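Local coordinates for protein putative enoyl-CoA hydratase/isomerase (Bordetella parapertussis, PDB 3ISA) that probably acts on acyl-CoA thioesters as a hydratase or isomerase of the crotonase family, its exact substrate and reaction being unestablished, at residues Ser4-Ala16 against Thr21-Leu35. Numbering follows the deposited sequence.
Sequences SASLPLAIERRPA and TLSRPEKRNALSAEL
The carbonyl oxygen of T21 is gripped twice: A10 N donates to T21 O across the strands at 3.0 Å, and S23 OG donates to the same T21 O from above the carbonyl plane, at 2.8 Å. S23 OG is placed for this by a chi1 of -65°, which sets it beside its own backbone N and turns it back along the chain. T21 N returns a bond to A10 O, completing the hydrogen-bonded A10–T21 pair, and two residues along, S23 N donates to P8 O at 2.8 Å, tilted from the carbonyl plane. Between them lies the non-hydrogen-bonded pair L9–L22, whose side chains share one face of the sheet, where L9 packs on A38 and L39 of helix 33-48. CD1 of L35 reaches the start of the strand, 3.7 Å from L9 CB and 3.5 Å from P8 O. Two side chains meet the P8 ring at different corners: R24 CG lies 3.9 Å from P8 CB, and the E34 side chain crosses that of P8 at about a right angle, its carboxylate near P8 CG. The R24 guanidinium hydrogen-bonds A30 O through NH1 and forms a salt bridge with D68. On the solvent side, waters link the E34 carboxylate to S6, S6 OG itself staying 3.6 Å from E34 OE2. The arrangement is the open end of an antiparallel beta hairpin, strands 9-13 and 17-22, at the sheet edge of a crotonase fold, with the first long helix packed against it.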
loop_
_atom_site.group_PDB
_atom_site.type_symbol
_atom_site.label_atom_id
_atom_site.label_comp_id
_atom_site.label_asym_id
_atom_site.label_seq_id
_atom_site.Cartn_x
_atom_site.Cartn_y
_atom_site.Cartn_z
ATOM N N SER D 4 -44.893 6.114 7.402
ATOM C CA SER D 4 -44.163 5.398 8.492
ATOM C C SER D 4 -44.920 4.153 8.982
ATOM O O SER D 4 -44.595 3.578 10.019
ATOM C CB SER D 4 -43.856 6.357 9.650
ATOM O OG SER D 4 -42.809 7.244 9.298
ATOM N N ALA D 5 -45.924 3.737 8.220
ATOM C CA ALA D 5 -46.723 2.557 8.564
ATOM C C ALA D 5 -46.516 1.372 7.610
ATOM O O ALA D 5 -47.121 0.300 7.764
ATOM C CB ALA D 5 -48.181 2.949 8.621
ATOM N N SER D 6 -45.653 1.560 6.620
ATOM C CA SER D 6 -45.334 0.482 5.699
ATOM C C SER D 6 -44.177 -0.326 6.276
ATOM O O SER D 6 -43.504 0.113 7.216
ATOM C CB SER D 6 -44.996 1.021 4.305
ATOM O OG SER D 6 -43.839 1.840 4.331
ATOM N N LEU D 7 -43.960 -1.503 5.718
ATOM C CA LEU D 7 -42.855 -2.329 6.115
ATOM C C LEU D 7 -42.137 -2.745 4.825
ATOM O O LEU D 7 -42.349 -3.857 4.346
ATOM C CB LEU D 7 -43.373 -3.552 6.881
ATOM C CG LEU D 7 -42.373 -4.502 7.556
ATOM C CD1 LEU D 7 -41.768 -3.848 8.813
ATOM C CD2 LEU D 7 -43.038 -5.834 7.874
ATOM N N PRO D 8 -41.304 -1.845 4.250
ATOM C CA PRO D 8 -40.577 -2.210 3.020
ATOM C C PRO D 8 -39.481 -3.259 3.266
ATOM O O PRO D 8 -39.016 -3.900 2.321
ATOM C CB PRO D 8 -39.960 -0.878 2.564
ATOM C CG PRO D 8 -39.788 -0.104 3.821
ATOM C CD PRO D 8 -40.995 -0.464 4.671
ATOM N N LEU D 9 -39.084 -3.411 4.529
ATOM C CA LEU D 9 -38.132 -4.440 4.946
ATOM C C LEU D 9 -38.688 -5.263 6.110
ATOM O O LEU D 9 -38.911 -4.723 7.205
ATOM C CB LEU D 9 -36.804 -3.796 5.380
ATOM C CG LEU D 9 -35.753 -4.818 5.829
ATOM C CD1 LEU D 9 -35.313 -5.675 4.651
ATOM C CD2 LEU D 9 -34.561 -4.132 6.519
ATOM N N ALA D 10 -38.876 -6.561 5.893
ATOM C CA ALA D 10 -39.293 -7.447 6.983
ATOM C C ALA D 10 -38.052 -8.070 7.569
ATOM O O ALA D 10 -37.164 -8.509 6.825
ATOM C CB ALA D 10 -40.227 -8.533 6.485
ATOM N N ILE D 11 -37.974 -8.108 8.896
ATOM C CA ILE D 11 -36.848 -8.762 9.564
ATOM C C ILE D 11 -37.345 -9.879 10.498
ATOM O O ILE D 11 -38.113 -9.628 11.424
ATOM C CB ILE D 11 -35.914 -7.776 10.321
ATOM C CG1 ILE D 11 -35.507 -6.577 9.438
ATOM C CG2 ILE D 11 -34.669 -8.540 10.870
ATOM C CD1 ILE D 11 -34.838 -5.399 10.223
ATOM N N GLU D 12 -36.931 -11.107 10.210
ATOM C CA GLU D 12 -37.177 -12.240 11.092
ATOM C C GLU D 12 -35.927 -12.468 11.936
ATOM O O GLU D 12 -34.836 -12.666 11.399
ATOM C CB GLU D 12 -37.508 -13.498 10.283
ATOM C CG GLU D 12 -37.622 -14.770 11.126
ATOM C CD GLU D 12 -37.504 -16.066 10.308
ATOM O OE1 GLU D 12 -37.902 -16.090 9.122
ATOM O OE2 GLU D 12 -37.013 -17.070 10.862
ATOM N N ARG D 13 -36.086 -12.445 13.250
ATOM C CA ARG D 13 -34.972 -12.635 14.149
ATOM C C ARG D 13 -35.034 -13.989 14.849
ATOM O O ARG D 13 -36.019 -14.313 15.520
ATOM C CB ARG D 13 -34.930 -11.516 15.188
ATOM C CG ARG D 13 -34.901 -10.129 14.566
ATOM C CD ARG D 13 -34.851 -9.060 15.624
ATOM N NE ARG D 13 -34.584 -7.739 15.058
ATOM C CZ ARG D 13 -35.510 -6.941 14.530
ATOM N NH1 ARG D 13 -36.777 -7.324 14.475
ATOM N NH2 ARG D 13 -35.164 -5.749 14.048
ATOM N N ARG D 14 -33.967 -14.764 14.689
ATOM C CA ARG D 14 -33.762 -16.035 15.410
ATOM C C ARG D 14 -32.358 -16.029 16.050
ATOM O O ARG D 14 -31.522 -15.206 15.660
ATOM C CB ARG D 14 -33.921 -17.222 14.443
ATOM C CG ARG D 14 -35.316 -17.350 13.832
ATOM C CD ARG D 14 -36.388 -17.640 14.888
ATOM N NE ARG D 14 -37.690 -17.874 14.265
ATOM C CZ ARG D 14 -38.587 -16.932 13.993
ATOM N NH1 ARG D 14 -38.352 -15.659 14.304
ATOM N NH2 ARG D 14 -39.725 -17.264 13.401
ATOM N N PRO D 15 -32.083 -16.945 17.010
ATOM C CA PRO D 15 -30.778 -16.899 17.699
ATOM C C PRO D 15 -29.566 -16.973 16.751
ATOM O O PRO D 15 -28.630 -16.210 16.927
ATOM C CB PRO D 15 -30.815 -18.131 18.609
ATOM C CG PRO D 15 -32.282 -18.384 18.843
ATOM C CD PRO D 15 -32.912 -18.063 17.516
ATOM N N ALA D 16 -29.607 -17.854 15.752
ATOM C CA ALA D 16 -28.458 -18.035 14.842
ATOM C C ALA D 16 -28.491 -17.164 13.580
ATOM O O ALA D 16 -27.481 -17.054 12.869
ATOM C CB ALA D 16 -28.289 -19.499 14.453
ATOM N N THR D 21 -35.943 -9.683 4.529
ATOM C CA THR D 21 -36.720 -9.865 3.322
ATOM C C THR D 21 -37.094 -8.500 2.749
ATOM O O THR D 21 -37.872 -7.754 3.356
ATOM C CB THR D 21 -37.986 -10.742 3.577
ATOM O OG1 THR D 21 -37.596 -12.005 4.115
ATOM C CG2 THR D 21 -38.780 -10.945 2.279
ATOM N N LEU D 22 -36.515 -8.168 1.588
ATOM C CA LEU D 22 -36.904 -6.973 0.854
ATOM C C LEU D 22 -38.352 -7.173 0.446
ATOM O O LEU D 22 -38.693 -8.199 -0.141
ATOM C CB LEU D 22 -36.020 -6.754 -0.377
ATOM C CG LEU D 22 -34.619 -6.176 -0.089
ATOM C CD1 LEU D 22 -33.733 -7.129 0.726
ATOM C CD2 LEU D 22 -33.924 -5.817 -1.398
ATOM N N SER D 23 -39.191 -6.203 0.802
ATOM C CA SER D 23 -40.631 -6.393 0.779
ATOM C C SER D 23 -41.344 -5.254 0.061
ATOM O O SER D 23 -42.233 -4.591 0.606
ATOM C CB SER D 23 -41.148 -6.573 2.207
ATOM O OG SER D 23 -40.632 -7.760 2.785
ATOM N N ARG D 24 -40.936 -5.012 -1.179
ATOM C CA ARG D 24 -41.674 -4.115 -2.054
ATOM C C ARG D 24 -42.014 -4.883 -3.346
ATOM O O ARG D 24 -41.560 -4.512 -4.434
ATOM C CB ARG D 24 -40.871 -2.845 -2.346
ATOM C CG ARG D 24 -40.425 -2.080 -1.087
ATOM C CD ARG D 24 -39.696 -0.821 -1.474
ATOM N NE ARG D 24 -40.617 0.188 -1.997
ATOM C CZ ARG D 24 -40.352 1.014 -3.010
ATOM N NH1 ARG D 24 -39.184 0.954 -3.652
ATOM N NH2 ARG D 24 -41.264 1.903 -3.381
ATOM N N PRO D 25 -42.819 -5.961 -3.226
ATOM C CA PRO D 25 -42.974 -6.851 -4.381
ATOM C C PRO D 25 -43.768 -6.271 -5.565
ATOM O O PRO D 25 -43.728 -6.839 -6.647
ATOM C CB PRO D 25 -43.681 -8.074 -3.786
ATOM C CG PRO D 25 -44.490 -7.515 -2.660
ATOM C CD PRO D 25 -43.626 -6.420 -2.072
ATOM N N GLU D 26 -44.464 -5.150 -5.368
ATOM C CA GLU D 26 -45.165 -4.471 -6.469
ATOM C C GLU D 26 -44.235 -3.499 -7.204
ATOM O O GLU D 26 -44.598 -2.962 -8.257
ATOM C CB GLU D 26 -46.421 -3.732 -5.967
ATOM C CG GLU D 26 -47.385 -4.592 -5.124
ATOM C CD GLU D 26 -47.823 -5.872 -5.837
ATOM O OE1 GLU D 26 -48.559 -5.767 -6.844
ATOM O OE2 GLU D 26 -47.437 -6.982 -5.389
ATOM N N LYS D 27 -43.047 -3.277 -6.629
ATOM C CA LYS D 27 -42.034 -2.383 -7.197
ATOM C C LYS D 27 -40.719 -3.126 -7.490
ATOM O O LYS D 27 -39.662 -2.506 -7.557
ATOM C CB LYS D 27 -41.775 -1.193 -6.257
ATOM C CG LYS D 27 -42.875 -0.120 -6.228
ATOM C CD LYS D 27 -42.692 0.928 -7.327
ATOM C CE LYS D 27 -43.901 1.868 -7.447
ATOM N NZ LYS D 27 -44.026 2.836 -6.328
ATOM N N ARG D 28 -40.801 -4.455 -7.663
ATOM C CA ARG D 28 -39.655 -5.335 -7.977
ATOM C C ARG D 28 -38.530 -5.229 -6.933
ATOM O O ARG D 28 -37.349 -5.373 -7.251
ATOM C CB ARG D 28 -39.105 -5.062 -9.390
ATOM C CG ARG D 28 -40.148 -5.063 -10.509
ATOM C CD ARG D 28 -39.515 -4.796 -11.876
ATOM N NE ARG D 28 -38.947 -3.448 -11.981
ATOM C CZ ARG D 28 -37.910 -3.125 -12.753
ATOM N NH1 ARG D 28 -37.311 -4.044 -13.506
ATOM N NH2 ARG D 28 -37.470 -1.878 -12.773
ATOM N N ASN D 29 -38.935 -4.969 -5.686
ATOM C CA ASN D 29 -38.033 -4.785 -4.553
ATOM C C ASN D 29 -36.969 -3.717 -4.802
ATOM O O ASN D 29 -35.823 -3.848 -4.352
ATOM C CB ASN D 29 -37.426 -6.130 -4.118
ATOM C CG ASN D 29 -38.469 -7.077 -3.486
ATOM O OD1 ASN D 29 -39.425 -6.629 -2.849
ATOM N ND2 ASN D 29 -38.273 -8.374 -3.654
ATOM N N ALA D 30 -37.367 -2.665 -5.516
ATOM C CA ALA D 30 -36.461 -1.583 -5.864
ATOM C C ALA D 30 -36.100 -0.801 -4.602
ATOM O O ALA D 30 -36.879 -0.719 -3.660
ATOM C CB ALA D 30 -37.068 -0.658 -6.912
ATOM N N LEU D 31 -34.884 -0.270 -4.601
ATOM C CA LEU D 31 -34.310 0.352 -3.435
ATOM C C LEU D 31 -34.678 1.817 -3.381
ATOM O O LEU D 31 -34.013 2.657 -3.983
ATOM C CB LEU D 31 -32.786 0.160 -3.441
ATOM C CG LEU D 31 -32.320 -1.307 -3.406
ATOM C CD1 LEU D 31 -30.787 -1.332 -3.456
ATOM C CD2 LEU D 31 -32.871 -2.072 -2.170
ATOM N N SER D 32 -35.766 2.107 -2.667
ATOM C CA SER D 32 -36.108 3.465 -2.283
ATOM C C SER D 32 -35.150 3.949 -1.189
ATOM O O SER D 32 -34.487 3.137 -0.537
ATOM C CB SER D 32 -37.540 3.495 -1.738
ATOM O OG SER D 32 -37.667 2.663 -0.596
ATOM N N ALA D 33 -35.107 5.263 -0.959
ATOM C CA ALA D 33 -34.321 5.790 0.147
ATOM C C ALA D 33 -34.742 5.108 1.457
ATOM O O ALA D 33 -33.890 4.645 2.207
ATOM C CB ALA D 33 -34.441 7.326 0.238
ATOM N N GLU D 34 -36.058 4.976 1.672
ATOM C CA GLU D 34 -36.611 4.333 2.866
ATOM C C GLU D 34 -36.136 2.875 3.062
ATOM O O GLU D 34 -35.755 2.485 4.173
ATOM C CB GLU D 34 -38.151 4.420 2.856
ATOM C CG GLU D 34 -38.785 4.140 4.211
ATOM C CD GLU D 34 -40.266 3.742 4.155
ATOM O OE1 GLU D 34 -40.811 3.488 3.054
ATOM O OE2 GLU D 34 -40.884 3.661 5.242
ATOM N N LEU D 35 -36.171 2.074 1.998
ATOM C CA LEU D 35 -35.690 0.695 2.088
ATOM C C LEU D 35 -34.188 0.606 2.413
ATOM O O LEU D 35 -33.794 -0.185 3.282
ATOM C CB LEU D 35 -36.039 -0.100 0.819
ATOM C CG LEU D 35 -35.587 -1.570 0.763
ATOM C CD1 LEU D 35 -35.932 -2.368 2.045
ATOM C CD2 LEU D 35 -36.249 -2.211 -0.451
HETATM O O HOH W 1 -43.653 3.952 5.459
HETATM O O HOH W 2 -42.036 2.665 7.459
HETATM O O HOH W 3 -42.812 1.868 1.847
HETATM O O HOH W 4 -37.677 -11.755 6.846
#